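Local coordinates for protein 336aa long hypothetical dTDP-glucose 4,6-dehydratase (Pyrococcus horikoshii, PDB 2HUN) that binds NAD in a Rossmann-type domain and probably acts as a dTDP-glucose 4,6-dehydratase, removing water from a nucleotide-linked sugar, at residues 41-44 against 45-48; 83-87 against 88-92; 160-163 against 164-168. All blocks are in the same frame, centred on the assembly; numbering follows the deposited sequence.

Contact 1: 41-44 against 45-48. With NAD (nicotinamide-adenine-dinucleotide), chain C.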
loop_
_atom_site.group_PDB
_atom_site.type_symbol
_atom_site.label_atom_id
_atom_site.label_comp_id
_atom_site.label_asym_id
_atom_site.label_seq_id
_atom_site.Cartn_x
_atom_site.Cartn_y
_atom_site.Cartn_z
ATOM N N GLY A 41 -3.569 -23.460 1.393
ATOM C CA GLY A 41 -4.607 -23.183 2.368
ATOM C C GLY A 41 -6.003 -23.662 2.014
ATOM O O GLY A 41 -6.848 -23.801 2.896
ATOM N N SER A 42 -6.256 -23.916 0.735
ATOM C CA SER A 42 -7.576 -24.364 0.311
ATOM C C SER A 42 -7.850 -25.812 0.702
ATOM O O SER A 42 -6.940 -26.632 0.790
ATOM C CB SER A 42 -7.729 -24.216 -1.209
ATOM O OG SER A 42 -6.860 -25.092 -1.906
ATOM N N ASN A 43 -9.118 -26.117 0.935
ATOM C CA ASN A 43 -9.517 -27.466 1.301
ATOM C C ASN A 43 -10.980 -27.685 0.925
ATOM O O ASN A 43 -11.885 -27.267 1.650
ATOM C CB ASN A 43 -9.321 -27.693 2.804
ATOM C CG ASN A 43 -9.423 -29.159 3.188
ATOM O OD1 ASN A 43 -9.778 -30.010 2.368
ATOM N ND2 ASN A 43 -9.109 -29.461 4.441
ATOM N N PRO A 44 -11.226 -28.336 -0.225
ATOM C CA PRO A 44 -12.576 -28.627 -0.724
ATOM C C PRO A 44 -13.454 -29.295 0.332
ATOM O O PRO A 44 -14.679 -29.162 0.311
ATOM C CB PRO A 44 -12.312 -29.553 -1.908
ATOM C CG PRO A 44 -10.996 -29.063 -2.421
ATOM C CD PRO A 44 -10.205 -28.861 -1.150
ATOM N N ALA A 45 -12.819 -30.015 1.251
ATOM C CA ALA A 45 -13.544 -30.710 2.307
ATOM C C ALA A 45 -14.276 -29.727 3.216
ATOM O O ALA A 45 -15.274 -30.075 3.845
ATOM C CB ALA A 45 -12.578 -31.573 3.125
ATOM N N ASN A 46 -13.774 -28.497 3.278
ATOM C CA ASN A 46 -14.380 -27.459 4.103
ATOM C C ASN A 46 -15.846 -27.235 3.753
ATOM O O ASN A 46 -16.662 -26.976 4.633
ATOM C CB ASN A 46 -13.647 -26.127 3.920
ATOM C CG ASN A 46 -12.248 -26.143 4.475
ATOM O OD1 ASN A 46 -11.780 -27.155 4.987
ATOM N ND2 ASN A 46 -11.562 -25.006 4.374
ATOM N N LEU A 47 -16.177 -27.339 2.469
ATOM C CA LEU A 47 -17.544 -27.090 2.021
ATOM C C LEU A 47 -18.210 -28.233 1.254
ATOM O O LEU A 47 -19.192 -28.003 0.543
ATOM C CB LEU A 47 -17.567 -25.837 1.134
ATOM C CG LEU A 47 -17.114 -24.515 1.763
ATOM C CD1 LEU A 47 -17.004 -23.438 0.700
ATOM C CD2 LEU A 47 -18.101 -24.111 2.841
ATOM N N LYS A 48 -17.708 -29.455 1.395
ATOM C CA LYS A 48 -18.289 -30.563 0.647
ATOM C C LYS A 48 -19.772 -30.808 0.895
ATOM O O LYS A 48 -20.485 -31.212 -0.017
ATOM C CB LYS A 48 -17.499 -31.856 0.873
ATOM C CG LYS A 48 -17.676 -32.523 2.219
ATOM C CD LYS A 48 -16.915 -33.843 2.214
ATOM C CE LYS A 48 -17.079 -34.620 3.510
ATOM N NZ LYS A 48 -16.271 -35.871 3.477
HETATM P PA NAD C . -6.270 -19.466 3.808
HETATM O O1A NAD C . -4.853 -19.566 3.425
HETATM O O2A NAD C . -6.875 -20.522 4.668
HETATM O O5B NAD C . -7.124 -19.417 2.451
HETATM C C5B NAD C . -6.887 -18.469 1.399
HETATM C C4B NAD C . -7.847 -18.906 0.284
HETATM O O4B NAD C . -7.758 -18.002 -0.834
HETATM C C3B NAD C . -7.482 -20.321 -0.250
HETATM O O3B NAD C . -8.666 -21.126 -0.379
HETATM C C2B NAD C . -6.751 -20.015 -1.570
HETATM O O2B NAD C . -6.780 -21.039 -2.565
HETATM C C1B NAD C . -7.432 -18.722 -2.019
HETATM N N9A NAD C . -6.592 -17.864 -2.883
HETATM C C8A NAD C . -5.353 -17.395 -2.645
HETATM N N7A NAD C . -4.955 -16.657 -3.680
HETATM C C5A NAD C . -5.927 -16.643 -4.587
HETATM C C6A NAD C . -6.096 -16.051 -5.870
HETATM N N6A NAD C . -5.168 -15.307 -6.456
HETATM N N1A NAD C . -7.323 -16.288 -6.533
HETATM C C2A NAD C . -8.316 -17.079 -5.936
HETATM N N3A NAD C . -8.155 -17.637 -4.729
HETATM C C4A NAD C . -6.984 -17.417 -4.076
HETATM O O3 NAD C . -6.333 -18.143 4.687
HETATM P PN NAD C . -7.437 -17.367 5.515
HETATM O O1N NAD C . -6.846 -17.360 6.884
HETATM O O2N NAD C . -8.764 -18.008 5.414
HETATM O O5D NAD C . -7.353 -15.842 4.986
HETATM C C5D NAD C . -8.462 -15.118 4.445
HETATM C C4D NAD C . -8.129 -13.604 4.466
HETATM O O4D NAD C . -8.133 -13.100 5.812
HETATM C C3D NAD C . -6.760 -13.292 3.846
HETATM O O3D NAD C . -6.898 -12.120 3.001
HETATM C C2D NAD C . -5.860 -13.017 5.083
HETATM O O2D NAD C . -4.821 -12.096 4.737
HETATM C C1D NAD C . -6.867 -12.465 6.079
HETATM N N1N NAD C . -6.520 -12.673 7.500
HETATM C C2N NAD C . -6.491 -13.975 8.104
HETATM C C3N NAD C . -6.164 -14.084 9.467
HETATM C C7N NAD C . -6.124 -15.452 10.185
HETATM O O7N NAD C . -6.005 -15.474 11.417
HETATM N N7N NAD C . -6.234 -16.568 9.476
HETATM C C4N NAD C . -5.865 -12.923 10.225
HETATM C C5N NAD C . -5.897 -11.652 9.613
HETATM C C6N NAD C . -6.224 -11.512 8.254
#

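Contact 2: 83-87 against 88-92. With NAD (nicotinamide-adenine-dinucleotide), chain C.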
loop_
_atom_site.group_PDB
_atom_site.type_symbol
_atom_site.label_atom_id
_atom_site.label_comp_id
_atom_site.label_asym_id
_atom_site.label_seq_id
_atom_site.Cartn_x
_atom_site.Cartn_y
_atom_site.Cartn_z
ATOM N N ALA A 83 -9.647 -13.947 -0.666
ATOM C CA ALA A 83 -8.531 -14.541 -1.391
ATOM C C ALA A 83 -7.193 -13.821 -1.220
ATOM O O ALA A 83 -7.082 -12.611 -1.452
ATOM C CB ALA A 83 -8.876 -14.645 -2.873
ATOM N N ALA A 84 -6.171 -14.582 -0.840
ATOM C CA ALA A 84 -4.835 -14.031 -0.642
ATOM C C ALA A 84 -3.842 -15.131 -0.296
ATOM O O ALA A 84 -4.237 -16.220 0.117
ATOM C CB ALA A 84 -4.856 -12.997 0.494
ATOM N N GLU A 85 -2.561 -14.831 -0.486
ATOM C CA GLU A 85 -1.457 -15.731 -0.137
ATOM C C GLU A 85 -1.018 -15.143 1.206
ATOM O O GLU A 85 -0.713 -13.944 1.284
ATOM C CB GLU A 85 -0.323 -15.613 -1.152
ATOM C CG GLU A 85 -0.553 -16.367 -2.461
ATOM C CD GLU A 85 -0.481 -17.883 -2.286
ATOM O OE1 GLU A 85 0.162 -18.354 -1.322
ATOM O OE2 GLU A 85 -1.055 -18.607 -3.122
ATOM N N SER A 86 -0.977 -15.957 2.256
ATOM C CA SER A 86 -0.650 -15.416 3.580
ATOM C C SER A 86 0.451 -16.069 4.400
ATOM O O SER A 86 0.549 -15.830 5.603
ATOM C CB SER A 86 -1.917 -15.402 4.434
ATOM O OG SER A 86 -2.411 -16.722 4.595
ATOM N N HIS A 87 1.283 -16.879 3.762
ATOM C CA HIS A 87 2.352 -17.559 4.482
ATOM C C HIS A 87 3.604 -16.689 4.555
ATOM O O HIS A 87 4.380 -16.633 3.604
ATOM C CB HIS A 87 2.678 -18.872 3.776
ATOM C CG HIS A 87 3.552 -19.781 4.569
ATOM N ND1 HIS A 87 4.902 -19.548 4.753
ATOM C CD2 HIS A 87 3.286 -20.942 5.199
ATOM C CE1 HIS A 87 5.420 -20.538 5.459
ATOM N NE2 HIS A 87 4.460 -21.399 5.741
ATOM N N VAL A 88 3.807 -16.033 5.697
ATOM C CA VAL A 88 4.946 -15.143 5.888
ATOM C C VAL A 88 6.282 -15.671 5.362
ATOM O O VAL A 88 6.838 -15.097 4.433
ATOM C CB VAL A 88 5.102 -14.756 7.374
ATOM C CG1 VAL A 88 6.266 -13.792 7.534
ATOM C CG2 VAL A 88 3.820 -14.106 7.871
ATOM N N ASP A 89 6.804 -16.753 5.938
ATOM C CA ASP A 89 8.090 -17.278 5.481
ATOM C C ASP A 89 8.111 -17.517 3.980
ATOM O O ASP A 89 9.132 -17.309 3.325
ATOM C CB ASP A 89 8.453 -18.569 6.220
ATOM C CG ASP A 89 8.794 -18.324 7.671
ATOM O OD1 ASP A 89 9.373 -17.259 7.967
ATOM O OD2 ASP A 89 8.495 -19.193 8.512
ATOM N N ARG A 90 6.985 -17.959 3.435
ATOM C CA ARG A 90 6.897 -18.185 2.000
ATOM C C ARG A 90 6.978 -16.848 1.251
ATOM O O ARG A 90 7.484 -16.797 0.127
ATOM C CB ARG A 90 5.591 -18.912 1.656
ATOM C CG ARG A 90 5.709 -20.435 1.682
ATOM C CD ARG A 90 4.352 -21.127 1.729
ATOM N NE ARG A 90 3.411 -20.647 0.731
ATOM C CZ ARG A 90 3.382 -21.097 -0.516
ATOM N NH1 ARG A 90 4.242 -22.035 -0.889
ATOM N NH2 ARG A 90 2.501 -20.612 -1.382
ATOM N N SER A 91 6.495 -15.770 1.875
ATOM C CA SER A 91 6.525 -14.451 1.230
ATOM C C SER A 91 7.945 -13.891 1.196
ATOM O O SER A 91 8.295 -13.121 0.307
ATOM C CB SER A 91 5.574 -13.463 1.942
ATOM O OG SER A 91 6.071 -13.017 3.194
ATOM N N ILE A 92 8.769 -14.297 2.157
ATOM C CA ILE A 92 10.152 -13.838 2.211
ATOM C C ILE A 92 11.001 -14.551 1.155
ATOM O O ILE A 92 11.911 -13.957 0.581
ATOM C CB ILE A 92 10.758 -14.076 3.612
ATOM C CG1 ILE A 92 9.975 -13.258 4.642
ATOM C CG2 ILE A 92 12.243 -13.692 3.627
ATOM C CD1 ILE A 92 10.384 -13.490 6.074
HETATM P PA NAD C . -6.270 -19.466 3.808
HETATM O O1A NAD C . -4.853 -19.566 3.425
HETATM O O2A NAD C . -6.875 -20.522 4.668
HETATM O O5B NAD C . -7.124 -19.417 2.451
HETATM C C5B NAD C . -6.887 -18.469 1.399
HETATM C C4B NAD C . -7.847 -18.906 0.284
HETATM O O4B NAD C . -7.758 -18.002 -0.834
HETATM C C3B NAD C . -7.482 -20.321 -0.250
HETATM O O3B NAD C . -8.666 -21.126 -0.379
HETATM C C2B NAD C . -6.751 -20.015 -1.570
HETATM O O2B NAD C . -6.780 -21.039 -2.565
HETATM C C1B NAD C . -7.432 -18.722 -2.019
HETATM N N9A NAD C . -6.592 -17.864 -2.883
HETATM C C8A NAD C . -5.353 -17.395 -2.645
HETATM N N7A NAD C . -4.955 -16.657 -3.680
HETATM C C5A NAD C . -5.927 -16.643 -4.587
HETATM C C6A NAD C . -6.096 -16.051 -5.870
HETATM N N6A NAD C . -5.168 -15.307 -6.456
HETATM N N1A NAD C . -7.323 -16.288 -6.533
HETATM C C2A NAD C . -8.316 -17.079 -5.936
HETATM N N3A NAD C . -8.155 -17.637 -4.729
HETATM C C4A NAD C . -6.984 -17.417 -4.076
HETATM O O3 NAD C . -6.333 -18.143 4.687
HETATM P PN NAD C . -7.437 -17.367 5.515
HETATM O O1N NAD C . -6.846 -17.360 6.884
HETATM O O2N NAD C . -8.764 -18.008 5.414
HETATM O O5D NAD C . -7.353 -15.842 4.986
HETATM C C5D NAD C . -8.462 -15.118 4.445
HETATM C C4D NAD C . -8.129 -13.604 4.466
HETATM O O4D NAD C . -8.133 -13.100 5.812
HETATM C C3D NAD C . -6.760 -13.292 3.846
HETATM O O3D NAD C . -6.898 -12.120 3.001
HETATM C C2D NAD C . -5.860 -13.017 5.083
HETATM O O2D NAD C . -4.821 -12.096 4.737
HETATM C C1D NAD C . -6.867 -12.465 6.079
HETATM N N1N NAD C . -6.520 -12.673 7.500
HETATM C C2N NAD C . -6.491 -13.975 8.104
HETATM C C3N NAD C . -6.164 -14.084 9.467
HETATM C C7N NAD C . -6.124 -15.452 10.185
HETATM O O7N NAD C . -6.005 -15.474 11.417
HETATM N N7N NAD C . -6.234 -16.568 9.476
HETATM C C4N NAD C . -5.865 -12.923 10.225
HETATM C C5N NAD C . -5.897 -11.652 9.613
HETATM C C6N NAD C . -6.224 -11.512 8.254
#

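Contact 3: 160-163 against 164-168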
loop_
_atom_site.group_PDB
_atom_site.type_symbol
_atom_site.label_atom_id
_atom_site.label_comp_id
_atom_site.label_asym_id
_atom_site.label_seq_id
_atom_site.Cartn_x
_atom_site.Cartn_y
_atom_site.Cartn_z
ATOM N N MET A 160 -4.324 0.096 -0.084
ATOM C CA MET A 160 -4.181 1.407 -0.706
ATOM C C MET A 160 -4.929 1.509 -2.038
ATOM O O MET A 160 -5.561 2.537 -2.322
ATOM C CB MET A 160 -2.691 1.753 -0.904
ATOM C CG MET A 160 -1.895 1.891 0.393
ATOM S SD MET A 160 -2.669 3.003 1.609
ATOM C CE MET A 160 -3.591 1.886 2.590
ATOM N N LEU A 161 -4.861 0.455 -2.854
ATOM C CA LEU A 161 -5.554 0.470 -4.142
ATOM C C LEU A 161 -7.054 0.573 -3.906
ATOM O O LEU A 161 -7.744 1.335 -4.578
ATOM C CB LEU A 161 -5.249 -0.795 -4.956
ATOM C CG LEU A 161 -3.780 -1.050 -5.307
ATOM C CD1 LEU A 161 -3.673 -2.301 -6.174
ATOM C CD2 LEU A 161 -3.206 0.150 -6.031
ATOM N N VAL A 162 -7.559 -0.185 -2.938
ATOM C CA VAL A 162 -8.983 -0.140 -2.639
ATOM C C VAL A 162 -9.430 1.265 -2.239
ATOM O O VAL A 162 -10.467 1.737 -2.692
ATOM C CB VAL A 162 -9.361 -1.131 -1.519
ATOM C CG1 VAL A 162 -10.811 -0.939 -1.117
ATOM C CG2 VAL A 162 -9.151 -2.552 -2.007
ATOM N N LEU A 163 -8.652 1.931 -1.392
ATOM C CA LEU A 163 -8.996 3.281 -0.958
ATOM C C LEU A 163 -9.034 4.227 -2.161
ATOM O O LEU A 163 -9.961 5.019 -2.312
ATOM C CB LEU A 163 -7.977 3.780 0.070
ATOM C CG LEU A 163 -7.976 3.070 1.434
ATOM C CD1 LEU A 163 -6.841 3.597 2.305
ATOM C CD2 LEU A 163 -9.308 3.287 2.119
ATOM N N GLY A 164 -8.032 4.113 -3.024
ATOM C CA GLY A 164 -7.946 4.965 -4.198
ATOM C C GLY A 164 -9.040 4.754 -5.224
ATOM O O GLY A 164 -9.658 5.714 -5.686
ATOM N N TRP A 165 -9.271 3.499 -5.594
ATOM C CA TRP A 165 -10.298 3.162 -6.578
ATOM C C TRP A 165 -11.692 3.549 -6.085
ATOM O O TRP A 165 -12.525 4.025 -6.854
ATOM C CB TRP A 165 -10.252 1.665 -6.892
ATOM C CG TRP A 165 -9.537 1.322 -8.182
ATOM C CD1 TRP A 165 -10.098 0.792 -9.307
ATOM C CD2 TRP A 165 -8.135 1.450 -8.457
ATOM N NE1 TRP A 165 -9.138 0.576 -10.264
ATOM C CE2 TRP A 165 -7.922 0.970 -9.770
ATOM C CE3 TRP A 165 -7.037 1.919 -7.721
ATOM C CZ2 TRP A 165 -6.655 0.944 -10.365
ATOM C CZ3 TRP A 165 -5.776 1.895 -8.313
ATOM C CH2 TRP A 165 -5.598 1.409 -9.625
ATOM N N THR A 166 -11.938 3.353 -4.795
ATOM C CA THR A 166 -13.226 3.679 -4.204
ATOM C C THR A 166 -13.585 5.153 -4.413
ATOM O O THR A 166 -14.719 5.477 -4.772
ATOM C CB THR A 166 -13.228 3.359 -2.692
ATOM O OG1 THR A 166 -13.110 1.942 -2.506
ATOM C CG2 THR A 166 -14.513 3.848 -2.034
ATOM N N ARG A 167 -12.619 6.038 -4.187
ATOM C CA ARG A 167 -12.832 7.474 -4.348
ATOM C C ARG A 167 -12.811 7.888 -5.813
ATOM O O ARG A 167 -13.580 8.749 -6.235
ATOM C CB ARG A 167 -11.770 8.249 -3.558
ATOM C CG ARG A 167 -11.978 8.161 -2.048
ATOM C CD ARG A 167 -10.726 8.511 -1.248
ATOM N NE ARG A 167 -10.998 8.444 0.184
ATOM C CZ ARG A 167 -11.654 9.379 0.863
ATOM N NH1 ARG A 167 -12.100 10.462 0.241
ATOM N NH2 ARG A 167 -11.879 9.225 2.165
ATOM N N THR A 168 -11.938 7.265 -6.593
ATOM C CA THR A 168 -11.842 7.596 -8.004
ATOM C C THR A 168 -13.124 7.279 -8.771
ATOM O O THR A 168 -13.616 8.110 -9.532
ATOM C CB THR A 168 -10.690 6.836 -8.683
ATOM O OG1 THR A 168 -9.448 7.230 -8.098
ATOM C CG2 THR A 168 -10.661 7.138 -10.172
#

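Contact 1: 41-44 against 45-48
The two amides of N43 and N46 are the flat groups here, and they meet across the turn with their planes 52° apart, the side chains crossing at about a right angle. N46 OD1 comes up against CB of N43 at 3.3 Å and approaches the N43 amide at its CG and ND2 atoms. On the N43 side, OD1 lies beside A45, 3.3 Å from its CB, and accepts a hydrogen bond from A45 N, which makes an Asx turn. A45 N sits well above the plane of the side-chain carbonyl, 53° out of it, at an N-to-OD1 distance of 3.2 Å. N43 reaches it because CG stands anti to its own backbone N (chi1 -167°), which swings the amide forward over the start of the turn.

The backbone closes two overlapping beta-turns: N46 N bonds to N43 O at 2.8 Å, and one residue further on L47 N bonds to P44 O at 3.2 Å. N43 thus accepts with both its main-chain and side-chain oxygens, gripping the two residues that follow P44. The polar end of N46 is satisfied beyond the turn, its OD1 by W317 NE1, its ND2 weakly by G13 O and S17 OG.

Upstream, S42 CB packs 3.3 Å from O3B of the NAD adenosine ribose, and G41 belongs to the same cofactor pocket. The whole turn sits in the loop between strands 31-36 and 56-60, with helix 315-318 against N43, A45 and K48, and L47 packed on helix 14-26.

Contact 2: 83-87 against 88-92
H87 and R90 interlock at the start of helix 88-93. H87 is the N-cap residue, and its ring nitrogen ND1 accepts the hydrogen of R90 N at 2.9 Å, with the donor close to the ring plane. Since ND1 takes this hydrogen, it should itself carry no proton. With CG anti to the backbone N of H87 (chi1 -168°), the imidazole folds forward over the first turn, where the amide of R90 can reach it. The main-chain oxygen of H87 serves the helix too: S91 N bonds to H87 O at 2.9 Å.

R90 then doubles back along the ring. CB and CG pass ND1, and CD settles over one face in a CH-pi contact, 3.5 Å from the centroid and 22° off the normal. A bend at chi3 (50°) turns the guanidinium away from the ring, their planes at right angles, so that H87 CB lies at its edge. At that same edge NH2 finds E85 OE1 at 3.3 Å, a salt bridge lying in the guanidinium plane but meeting the carboxylate from above its own. The other carboxylate oxygen of E85, OE2, pairs with K37; with R90 on one oxygen and K37 on the other, the carboxylate would tend to stay ionised.

The adenine of NAD rests on A83, whose CB is 3.6 Å from C4A of the cofactor, and A84 and S86 are cofactor-binding residues. The stretch leaves strand 78-81 along NAD and enters helix 88-93, with helix 96-116 packing on E85 and Y151 of helix 150-168 touching S86 and S91.

Contact 3: 160-163 against 164-168
Helix 150-168 finishes here, and its last turns bring L161 and W165, one helical turn apart, into side-by-side packing. Both side chains point the same way, and L161 CD2 meets the six-membered ring of the indole at CZ3, 3.9 Å away. W165 CE3 also lies 3.3 Å from the backbone oxygen L161 O, which W165 N grips in a nearly straight bond of 2.8 Å (175°).

The neighbouring carbonyl, V162 O, is held twice. T166 N takes it at 3.0 Å as the regular i to i+4 bond, and the hydroxyl T166 OG1 donates to it at 2.7 Å from the opposite face of the carbonyl plane. With OG1 anti to the carbonyl carbon of T166 (chi1 -66°), the hydroxyl turns back along the helix, a common way for a threonine in a helix to use its hydroxyl, donating to the carbonyl four residues back.

In this extended short-chain dehydrogenase fold the same helix carries the NAD-binding Y151 and K155 nearer its start, while this end packs on helix 96-116 through L161, V162 and W165, whose NE1 bonds to E111. Were W165 cut back to an alanine, L161 and L110 would probably be left with a gap beside them and E111 without its indole partner. W165 also packs on P95 of the second subunit, and T168 on P150 of that chain.

Overall arrangement
Along the chain the three contacts come in series, all within the one Rossmann-type domain. Contacts 1 and 2 lie on connections at the C-terminal ends of parallel strands 31-36 and 78-81, on either side of strand 5-9 in the sheet; both touch NAD, their centres about 19 Å apart and nearest atoms about 7 Å apart. Contact 3 lies on helix 150-168, its centre about 23 Å from that of contact 2 and 32 Å from that of contact 1. This helix links cofactor and dimer: its early turns supply NAD-binding residues, its end meets the second subunit, which contact 2 also reaches through I92.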